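Local structure of high affinity transport system protein p37 (Mycoplasma hyorhinis, 3EKI) at residues N213-M218 against S255-K260; K260-I265 against I336-I341. The protein binds thiamine diphosphate as the extracytoplasmic lipoprotein of a high-affinity transport system, probably one that imports thiamine compounds. All blocks are in the same frame, centred on the assembly; numbering follows the deposited sequence.

Interaction 1: residues N213-M218 against S255-K260. Unlike the reference sequence in segment 255-260: Ser256 (reference Phe). With TPP (thiamine diphosphate), chain B.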
ATOM      1  N   ASN A 213       5.715  -7.362  -6.748  1.00  9.73           N
ATOM      2  CA  ASN A 213       4.296  -7.652  -6.766  1.00  9.73           C
ATOM      3  C   ASN A 213       3.746  -7.892  -5.362  1.00  7.00           C
ATOM      4  O   ASN A 213       2.896  -8.740  -5.117  1.00 11.16           O
ATOM      5  CB  ASN A 213       4.043  -8.843  -7.682  1.00  9.76           C
ATOM      6  CG  ASN A 213       4.700 -10.107  -7.174  1.00 16.81           C
ATOM      7  OD1 ASN A 213       5.650 -10.047  -6.384  1.00 17.69           O
ATOM      8  ND2 ASN A 213       4.169 -11.206  -7.665  1.00 19.08           N
ATOM      9  N   PHE A 214       4.275  -7.067  -4.449  1.00  6.06           N
ATOM     10  CA  PHE A 214       3.881  -7.178  -3.053  1.00  4.28           C
ATOM     11  C   PHE A 214       4.275  -5.926  -2.279  1.00  7.24           C
ATOM     12  O   PHE A 214       5.087  -5.117  -2.751  1.00  6.99           O
ATOM     13  CB  PHE A 214       4.568  -8.398  -2.441  1.00  6.28           C
ATOM     14  CG  PHE A 214       6.084  -8.234  -2.358  1.00  8.40           C
ATOM     15  CD1 PHE A 214       6.763  -7.747  -1.249  1.00 12.58           C
ATOM     16  CD2 PHE A 214       6.859  -8.578  -3.455  1.00  9.56           C
ATOM     17  CE1 PHE A 214       8.131  -7.563  -1.253  1.00 12.26           C
ATOM     18  CE2 PHE A 214       8.222  -8.422  -3.473  1.00 10.64           C
ATOM     19  CZ  PHE A 214       8.858  -7.925  -2.368  1.00  9.77           C
ATOM     20  N   TYR A 215       3.803  -5.795  -1.051  1.00  5.31           N
ATOM     21  CA  TYR A 215       4.313  -4.840  -0.079  1.00  4.86           C
ATOM     22  C   TYR A 215       4.124  -5.506   1.289  1.00  6.56           C
ATOM     23  O   TYR A 215       3.498  -6.564   1.436  1.00  6.75           O
ATOM     24  CB  TYR A 215       3.687  -3.453  -0.141  1.00  6.52           C
ATOM     25  CG  TYR A 215       2.278  -3.360   0.403  1.00  4.83           C
ATOM     26  CD1 TYR A 215       1.251  -4.153  -0.108  1.00  5.47           C
ATOM     27  CD2 TYR A 215       1.954  -2.486   1.421  1.00  5.81           C
ATOM     28  CE1 TYR A 215      -0.037  -4.072   0.377  1.00  9.78           C
ATOM     29  CE2 TYR A 215       0.683  -2.396   1.930  1.00  7.02           C
ATOM     30  CZ  TYR A 215      -0.315  -3.187   1.406  1.00  5.73           C
ATOM     31  OH  TYR A 215      -1.579  -3.099   1.925  1.00  8.21           O
ATOM     32  N   ARG A 216       4.693  -4.869   2.295  1.00  6.61           N
ATOM     33  CA  ARG A 216       4.605  -5.325   3.672  1.00  7.12           C
ATOM     34  C   ARG A 216       4.250  -4.180   4.611  1.00  9.36           C
ATOM     35  O   ARG A 216       4.332  -2.999   4.262  1.00  8.36           O
ATOM     36  CB  ARG A 216       5.945  -5.889   4.159  1.00  6.78           C
ATOM     37  CG  ARG A 216       6.558  -6.962   3.289  1.00  7.74           C
ATOM     38  CD  ARG A 216       7.924  -7.336   3.878  1.00  6.26           C
ATOM     39  NE  ARG A 216       8.639  -8.131   2.907  1.00  7.68           N
ATOM     40  CZ  ARG A 216       8.648  -9.441   2.765  1.00  8.25           C
ATOM     41  NH1 ARG A 216       7.931 -10.204   3.590  1.00  8.23           N
ATOM     42  NH2 ARG A 216       9.387  -9.959   1.788  1.00  9.37           N
ATOM     43  N   GLY A 217       3.873  -4.498   5.843  1.00  6.74           N
ATOM     44  CA  GLY A 217       3.853  -3.572   6.936  1.00  5.86           C
ATOM     45  C   GLY A 217       5.177  -3.682   7.717  1.00  5.42           C
ATOM     46  O   GLY A 217       6.055  -4.462   7.355  1.00  6.21           O
ATOM     47  N   MET A 218       5.244  -2.848   8.746  1.00  4.21           N
ATOM     48  CA  MET A 218       6.437  -2.905   9.604  1.00  4.87           C
ATOM     49  C   MET A 218       6.069  -2.424  10.989  1.00  6.33           C
ATOM     50  O   MET A 218       5.102  -1.694  11.174  1.00  6.01           O
ATOM     51  CB  MET A 218       7.559  -2.066   9.037  1.00  6.46           C
ATOM     52  CG  MET A 218       7.315  -0.581   9.001  1.00  9.63           C
ATOM     53  SD  MET A 218       8.697   0.329   8.299  1.00 10.94           S
ATOM     54  CE  MET A 218       9.922   0.137   9.577  1.00  7.35           C
ATOM     55  N   SER A 255      -7.274  -1.902   8.072  1.00  7.29           N
ATOM     56  CA  SER A 255      -6.037  -1.745   7.339  1.00  6.19           C
ATOM     57  C   SER A 255      -5.196  -3.020   7.322  1.00  7.56           C
ATOM     58  O   SER A 255      -4.986  -3.654   8.362  1.00  8.09           O
ATOM     59  CB  SER A 255      -5.183  -0.615   7.928  1.00  7.09           C
ATOM     60  OG  SER A 255      -3.933  -0.555   7.246  1.00  6.57           O
ATOM     61  N   SER A 256      -4.662  -3.431   6.175  1.00  6.87           N
ATOM     62  CA  SER A 256      -3.711  -4.539   6.169  1.00  6.66           C
ATOM     63  C   SER A 256      -2.373  -4.082   6.755  1.00 10.63           C
ATOM     64  O   SER A 256      -1.900  -4.670   7.748  1.00 10.16           O
ATOM     65  CB  SER A 256      -3.491  -5.120   4.775  1.00  9.46           C
ATOM     66  OG  SER A 256      -4.703  -5.537   4.178  1.00  9.08           O
ATOM     67  N   SER A 257      -1.749  -3.075   6.174  1.00  6.15           N
ATOM     68  CA  SER A 257      -0.387  -2.688   6.517  1.00  6.74           C
ATOM     69  C   SER A 257      -0.284  -1.806   7.758  1.00  8.59           C
ATOM     70  O   SER A 257       0.866  -1.532   8.167  1.00  9.27           O
ATOM     71  CB  SER A 257       0.307  -1.972   5.359  1.00  5.66           C
ATOM     72  OG  SER A 257      -0.300  -0.744   5.041  1.00  6.81           O
ATOM     73  N   LYS A 258      -1.362  -1.341   8.338  1.00  5.25           N
ATOM     74  CA  LYS A 258      -1.321  -0.533   9.565  1.00  5.28           C
ATOM     75  C   LYS A 258      -2.104  -1.189  10.687  1.00  6.25           C
ATOM     76  O   LYS A 258      -2.367  -0.596  11.739  1.00  9.12           O
ATOM     77  CB  LYS A 258      -1.782   0.896   9.278  1.00  8.91           C
ATOM     78  CG  LYS A 258      -0.818   1.603   8.330  1.00 12.40           C
ATOM     79  CD  LYS A 258      -1.458   2.806   7.654  1.00 13.80           C
ATOM     80  CE  LYS A 258      -2.381   2.370   6.537  1.00 14.21           C
ATOM     81  NZ  LYS A 258      -1.625   2.208   5.277  1.00 23.49           N
ATOM     82  N   PHE A 259      -2.436  -2.456  10.478  1.00  8.30           N
ATOM     83  CA  PHE A 259      -3.185  -3.193  11.501  1.00  7.50           C
ATOM     84  C   PHE A 259      -3.075  -4.715  11.374  1.00  8.09           C
ATOM     85  O   PHE A 259      -2.439  -5.343  12.161  1.00  7.30           O
ATOM     86  CB  PHE A 259      -4.675  -2.776  11.567  1.00  5.52           C
ATOM     87  CG  PHE A 259      -5.343  -3.113  12.878  1.00  9.42           C
ATOM     88  CD1 PHE A 259      -5.786  -4.369  13.113  1.00 13.77           C
ATOM     89  CD2 PHE A 259      -5.446  -2.198  13.873  1.00 11.79           C
ATOM     90  CE1 PHE A 259      -6.376  -4.697  14.311  1.00 15.50           C
ATOM     91  CE2 PHE A 259      -6.011  -2.508  15.023  1.00 17.59           C
ATOM     92  CZ  PHE A 259      -6.484  -3.783  15.239  1.00 15.49           C
ATOM     93  N   LYS A 260      -3.685  -5.321  10.376  1.00  4.84           N
ATOM     94  CA  LYS A 260      -3.812  -6.763  10.325  1.00  6.69           C
ATOM     95  C   LYS A 260      -2.488  -7.474  10.094  1.00  6.95           C
ATOM     96  O   LYS A 260      -2.254  -8.511  10.730  1.00  8.19           O
ATOM     97  CB  LYS A 260      -4.839  -7.192   9.246  1.00  5.90           C
ATOM     98  CG  LYS A 260      -6.223  -6.651   9.514  1.00 12.49           C
ATOM     99  CD  LYS A 260      -7.182  -6.916   8.360  1.00 25.38           C
ATOM    100  CE  LYS A 260      -8.542  -7.382   8.855  1.00 38.58           C
ATOM    101  NZ  LYS A 260      -9.501  -6.246   8.962  1.00 54.80           N
TER
HETATM  102  N1' TPP B 551       4.549   5.080  -3.039  1.00 14.65           N
HETATM  103  C2' TPP B 551       4.099   6.328  -3.319  1.00 11.40           C
HETATM  104  CM2 TPP B 551       4.884   7.186  -4.317  1.00 16.89           C
HETATM  105  N3' TPP B 551       2.980   6.800  -2.742  1.00 17.19           N
HETATM  106  C4' TPP B 551       2.244   5.979  -1.946  1.00 28.05           C
HETATM  107  N4' TPP B 551       1.092   6.441  -1.454  1.00 35.76           N
HETATM  108  C5' TPP B 551       2.720   4.708  -1.597  1.00 14.42           C
HETATM  109  C6' TPP B 551       3.912   4.292  -2.178  1.00 12.48           C
HETATM  110  C7' TPP B 551       2.019   3.736  -0.635  1.00 15.52           C
HETATM  111  N3  TPP B 551       1.037   2.821  -1.244  1.00 24.69           N
HETATM  112  C2  TPP B 551       0.296   3.098  -2.316  1.00 26.24           C
HETATM  113  S1  TPP B 551      -0.704   1.717  -2.703  1.00 13.23           S
HETATM  114  C5  TPP B 551      -0.088   0.805  -1.346  1.00  9.96           C
HETATM  115  C4  TPP B 551       0.753   1.634  -0.630  1.00 11.34           C
HETATM  116  CM4 TPP B 551       1.648   1.096   0.507  1.00 10.55           C
HETATM  117  C6  TPP B 551      -0.581  -0.591  -0.948  1.00  9.24           C
HETATM  118  C7  TPP B 551      -1.952  -0.504  -0.272  1.00  7.67           C
HETATM  119  O7  TPP B 551      -1.819   0.230   0.963  1.00 10.59           O
HETATM  120  PA  TPP B 551      -3.005   0.987   1.704  1.00 11.24           P
HETATM  121  O1A TPP B 551      -2.418   1.878   2.734  1.00 12.87           O
HETATM  122  O2A TPP B 551      -3.893   1.674   0.706  1.00 14.10           O
HETATM  123  O3A TPP B 551      -3.953  -0.110   2.326  1.00  7.56           O
HETATM  124  PB  TPP B 551      -3.800  -0.801   3.768  1.00  8.38           P
HETATM  125  O1B TPP B 551      -2.516  -1.569   3.834  1.00  7.46           O
HETATM  126  O2B TPP B 551      -5.062  -1.747   3.856  1.00  9.80           O
HETATM  127  O3B TPP B 551      -3.960   0.293   4.908  1.00  9.52           O
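Tyr215 meets Ser256 and Ser257, at the start of helix 256-269, around the terminal phosphate of thiamine diphosphate. Just before the helix, Ser255 is its N-cap. Its OG accepts from the backbone N of Lys258 and donates to a phosphate oxygen; this second bond, Ser255 OG to ligand O3B, is very short at 2.5 Å. Ser256 differs from the reference sequence, which has Phe here. Its backbone N donates almost straight to O2B (N-H...O 164°), and its CB lies loosely against OH of Tyr215. Ser257 grips O1B twice. Its backbone N donates to O1B at 2.9 Å, and its OG donates to the same oxygen at 2.7 Å. OG sits between the backbone N and the carbonyl carbon (chi1 65°), on the same side as the donating N. A third donor to O1B is OH of Tyr215, at 2.6 Å, with O1B lying in the plane of the tyrosine ring, at its edge. CB of Ser257 approaches CE2 of Tyr215 obliquely, at 3.5 Å. One face of the tyrosine ring lies over ligand carbon C6, which is offset toward the rim. Gly217, with no side chain, lets the backbones come close: its CA lies 3.8 Å from the carbonyl O of Ser257. Lys258 starts out away from the tyrosine segment, but bends at chi3 and chi4 to bring NZ back to the diphosphate. NZ bonds O1A at 2.7 Å and O3B weakly, and also pairs with Glu308. Lys260 N closes the wide pi-type first turn on Ser255 O. Backbone N-H groups and a lysine would together help balance the diphosphate's negative charge. Binding a phosphate at a helix N terminus is a familiar arrangement, used here in the ligand cleft of a periplasmic-binding-protein-like fold.

Interaction 2: residues K260-I265 against I336-I341; sequences KLEETI and IVTNPI
Helix segment 260-265 packs on the end of strand 331-337 and the loop after it, with the CA atoms of Leu261 and Thr338 6.0 Å apart. The two backbones are bridged by one water, which donates to Leu261 O and accepts from Asn339 N. Thr338 fits between Leu261 and Ile265, one helical turn apart, and crosses each at about a right angle. Its OG1 lies 3.6 Å from CB of Leu261, while CG2 turns to the Leu261 carbonyl and to CG of Glu262. The threonine chi1 of 72° also lets OG1 donate to Asn339 O at 2.8 Å, tilted 23° from the carbonyl plane. Leu261 and Ile341 reach each other tip to tip, CD2 against CG2 at 3.8 Å. On the other flank CG1 of Ile265 rests against CA of Thr338, also at 3.8 Å, and CG2 of Ile265 touches CG2 of Ile336. This layer buries the carbonyl oxygen of Val337 without a polar partner. The amide of Asn339 bonds outward, OD1 to Tyr162 N and ND2 to Ala401 O. Helix 390-402 covers Leu261 and Ile341, helix 170-184 packs on Ile265 and Ile336 through Leu171, and strand 217-223 lies beside strand 331-337 in the mixed sheet.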
ATOM      1  N   LYS A 260      -3.685  -5.321  10.376  1.00  4.84           N
ATOM      2  CA  LYS A 260      -3.812  -6.763  10.325  1.00  6.69           C
ATOM      3  C   LYS A 260      -2.488  -7.474  10.094  1.00  6.95           C
ATOM      4  O   LYS A 260      -2.254  -8.511  10.730  1.00  8.19           O
ATOM      5  CB  LYS A 260      -4.839  -7.192   9.246  1.00  5.90           C
ATOM      6  CG  LYS A 260      -6.223  -6.651   9.514  1.00 12.49           C
ATOM      7  CD  LYS A 260      -7.182  -6.916   8.360  1.00 25.38           C
ATOM      8  CE  LYS A 260      -8.542  -7.382   8.855  1.00 38.58           C
ATOM      9  NZ  LYS A 260      -9.501  -6.246   8.962  1.00 54.80           N
ATOM     10  N   LEU A 261      -1.598  -6.995   9.240  1.00  6.84           N
ATOM     11  CA  LEU A 261      -0.354  -7.734   9.005  1.00  7.76           C
ATOM     12  C   LEU A 261       0.508  -7.736  10.261  1.00  6.83           C
ATOM     13  O   LEU A 261       1.176  -8.734  10.531  1.00  7.78           O
ATOM     14  CB  LEU A 261       0.423  -7.162   7.821  1.00  8.29           C
ATOM     15  CG  LEU A 261      -0.273  -7.420   6.479  1.00 10.55           C
ATOM     16  CD1 LEU A 261       0.363  -6.559   5.392  1.00 11.41           C
ATOM     17  CD2 LEU A 261      -0.193  -8.887   6.110  1.00  9.30           C
ATOM     18  N   GLU A 262       0.509  -6.623  10.979  1.00  7.29           N
ATOM     19  CA  GLU A 262       1.285  -6.545  12.223  1.00  6.88           C
ATOM     20  C   GLU A 262       0.631  -7.393  13.313  1.00 11.31           C
ATOM     21  O   GLU A 262       1.343  -8.027  14.093  1.00  7.73           O
ATOM     22  CB  GLU A 262       1.443  -5.089  12.679  1.00  7.06           C
ATOM     23  CG  GLU A 262       2.287  -4.244  11.753  1.00  8.44           C
ATOM     24  CD  GLU A 262       1.585  -3.585  10.585  1.00  9.76           C
ATOM     25  OE1 GLU A 262       0.377  -3.823  10.383  1.00  7.54           O
ATOM     26  OE2 GLU A 262       2.283  -2.806   9.891  1.00  8.81           O
ATOM     27  N   GLU A 263      -0.709  -7.370  13.380  1.00  7.45           N
ATOM     28  CA  GLU A 263      -1.403  -8.250  14.319  1.00  8.09           C
ATOM     29  C   GLU A 263      -0.962  -9.689  14.145  1.00  6.76           C
ATOM     30  O   GLU A 263      -0.680 -10.420  15.106  1.00  8.71           O
ATOM     31  CB  GLU A 263      -2.922  -8.135  14.142  1.00 10.26           C
ATOM     32  CG  GLU A 263      -3.739  -9.221  14.850  1.00  8.06           C
ATOM     33  CD  GLU A 263      -5.207  -8.938  14.662  1.00 13.36           C
ATOM     34  OE1 GLU A 263      -5.969  -8.827  15.627  1.00 17.90           O
ATOM     35  OE2 GLU A 263      -5.626  -8.804  13.482  1.00 19.32           O
ATOM     36  N   THR A 264      -0.876 -10.183  12.906  1.00  6.96           N
ATOM     37  CA  THR A 264      -0.411 -11.528  12.620  1.00  7.79           C
ATOM     38  C   THR A 264       1.004 -11.782  13.146  1.00  8.40           C
ATOM     39  O   THR A 264       1.247 -12.822  13.774  1.00  8.34           O
ATOM     40  CB  THR A 264      -0.411 -11.794  11.095  1.00 11.02           C
ATOM     41  OG1 THR A 264      -1.768 -11.745  10.631  1.00 10.35           O
ATOM     42  CG2 THR A 264       0.094 -13.180  10.752  1.00  8.32           C
ATOM     43  N   ILE A 265       1.934 -10.859  12.899  1.00  7.31           N
ATOM     44  CA  ILE A 265       3.292 -11.058  13.427  1.00  7.76           C
ATOM     45  C   ILE A 265       3.321 -11.156  14.962  1.00  7.58           C
ATOM     46  O   ILE A 265       3.999 -12.025  15.518  1.00  7.66           O
ATOM     47  CB  ILE A 265       4.199  -9.918  12.947  1.00  7.99           C
ATOM     48  CG1 ILE A 265       4.398  -9.893  11.417  1.00  9.77           C
ATOM     49  CG2 ILE A 265       5.552  -9.958  13.624  1.00  7.99           C
ATOM     50  CD1 ILE A 265       4.823 -11.216  10.815  1.00  7.92           C
ATOM     51  N   ILE A 336      10.729  -5.168  13.119  1.00  7.11           N
ATOM     52  CA  ILE A 336      10.490  -6.293  12.250  1.00  5.80           C
ATOM     53  C   ILE A 336       9.510  -5.844  11.157  1.00  7.20           C
ATOM     54  O   ILE A 336       8.736  -4.919  11.426  1.00  7.86           O
ATOM     55  CB  ILE A 336       9.932  -7.506  13.009  1.00  5.93           C
ATOM     56  CG1 ILE A 336       9.947  -8.824  12.243  1.00 11.01           C
ATOM     57  CG2 ILE A 336       8.545  -7.208  13.555  1.00  6.76           C
ATOM     58  CD1 ILE A 336       9.730 -10.052  13.092  1.00  6.66           C
ATOM     59  N   VAL A 337       9.611  -6.452   9.984  1.00  6.41           N
ATOM     60  CA  VAL A 337       8.568  -6.196   8.973  1.00  6.54           C
ATOM     61  C   VAL A 337       7.546  -7.323   9.015  1.00  9.30           C
ATOM     62  O   VAL A 337       7.624  -8.243   9.846  1.00  8.63           O
ATOM     63  CB  VAL A 337       9.124  -6.007   7.563  1.00  2.10           C
ATOM     64  CG1 VAL A 337      10.083  -4.802   7.614  1.00  8.24           C
ATOM     65  CG2 VAL A 337       9.799  -7.225   6.990  1.00  7.10           C
ATOM     66  N   THR A 338       6.560  -7.301   8.130  1.00  7.14           N
ATOM     67  CA  THR A 338       5.540  -8.340   8.134  1.00  6.77           C
ATOM     68  C   THR A 338       5.685  -9.265   6.930  1.00  4.70           C
ATOM     69  O   THR A 338       6.579  -9.129   6.112  1.00  7.95           O
ATOM     70  CB  THR A 338       4.119  -7.757   8.118  1.00  6.90           C
ATOM     71  OG1 THR A 338       3.835  -7.204   6.804  1.00  6.97           O
ATOM     72  CG2 THR A 338       3.931  -6.627   9.119  1.00  5.26           C
ATOM     73  N   ASN A 339       4.766 -10.226   6.831  1.00  7.31           N
ATOM     74  CA  ASN A 339       4.605 -11.087   5.677  1.00  8.42           C
ATOM     75  C   ASN A 339       4.054 -10.221   4.535  1.00  5.34           C
ATOM     76  O   ASN A 339       3.494  -9.164   4.796  1.00  7.26           O
ATOM     77  CB  ASN A 339       3.684 -12.255   5.981  1.00  9.36           C
ATOM     78  CG  ASN A 339       4.176 -13.194   7.062  1.00  8.98           C
ATOM     79  OD1 ASN A 339       5.375 -13.371   7.230  1.00  9.40           O
ATOM     80  ND2 ASN A 339       3.228 -13.788   7.778  1.00 12.23           N
ATOM     81  N   PRO A 340       4.293 -10.674   3.311  1.00  6.74           N
ATOM     82  CA  PRO A 340       3.918  -9.861   2.144  1.00  6.75           C
ATOM     83  C   PRO A 340       2.548 -10.151   1.552  1.00  5.99           C
ATOM     84  O   PRO A 340       2.105 -11.301   1.557  1.00  7.24           O
ATOM     85  CB  PRO A 340       4.997 -10.323   1.176  1.00  7.43           C
ATOM     86  CG  PRO A 340       5.145 -11.782   1.462  1.00  8.23           C
ATOM     87  CD  PRO A 340       4.953 -11.922   2.954  1.00  8.50           C
ATOM     88  N   ILE A 341       1.922  -9.078   1.036  1.00  4.09           N
ATOM     89  CA  ILE A 341       0.639  -9.270   0.322  1.00  3.51           C
ATOM     90  C   ILE A 341       0.672  -8.496  -0.981  1.00  5.79           C
ATOM     91  O   ILE A 341       1.546  -7.652  -1.185  1.00  6.56           O
ATOM     92  CB  ILE A 341      -0.557  -8.825   1.171  1.00  6.87           C
ATOM     93  CG1 ILE A 341      -0.586  -7.342   1.513  1.00  6.41           C
ATOM     94  CG2 ILE A 341      -0.630  -9.692   2.429  1.00  8.53           C
ATOM     95  CD1 ILE A 341      -1.855  -6.866   2.195  1.00 11.01           C
TER
HETATM   96  O   HOH W   1       2.103 -10.519   8.509  1.00  8.18           O

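From the N terminus, the chain enters interaction 1 just ahead of strand 217-223. It then makes two helices and strand 248-250 before helix 256-269 closes this loop. Interaction 2 starts on the same helix at Lys260, and its loop of 70 residues closes at the end of strand 331-337. The two contacts follow in series, sharing Lys260, and neither nests in nor crosses the other. Strands 217-223 and 331-337 are antiparallel neighbours, so the helix packs on two adjacent strand ends. Gly217 N probably bonds Thr338 OG1 at 2.9 Å, joining the strand sides directly. Together the contacts tie the phosphate site to one edge of the mixed sheet.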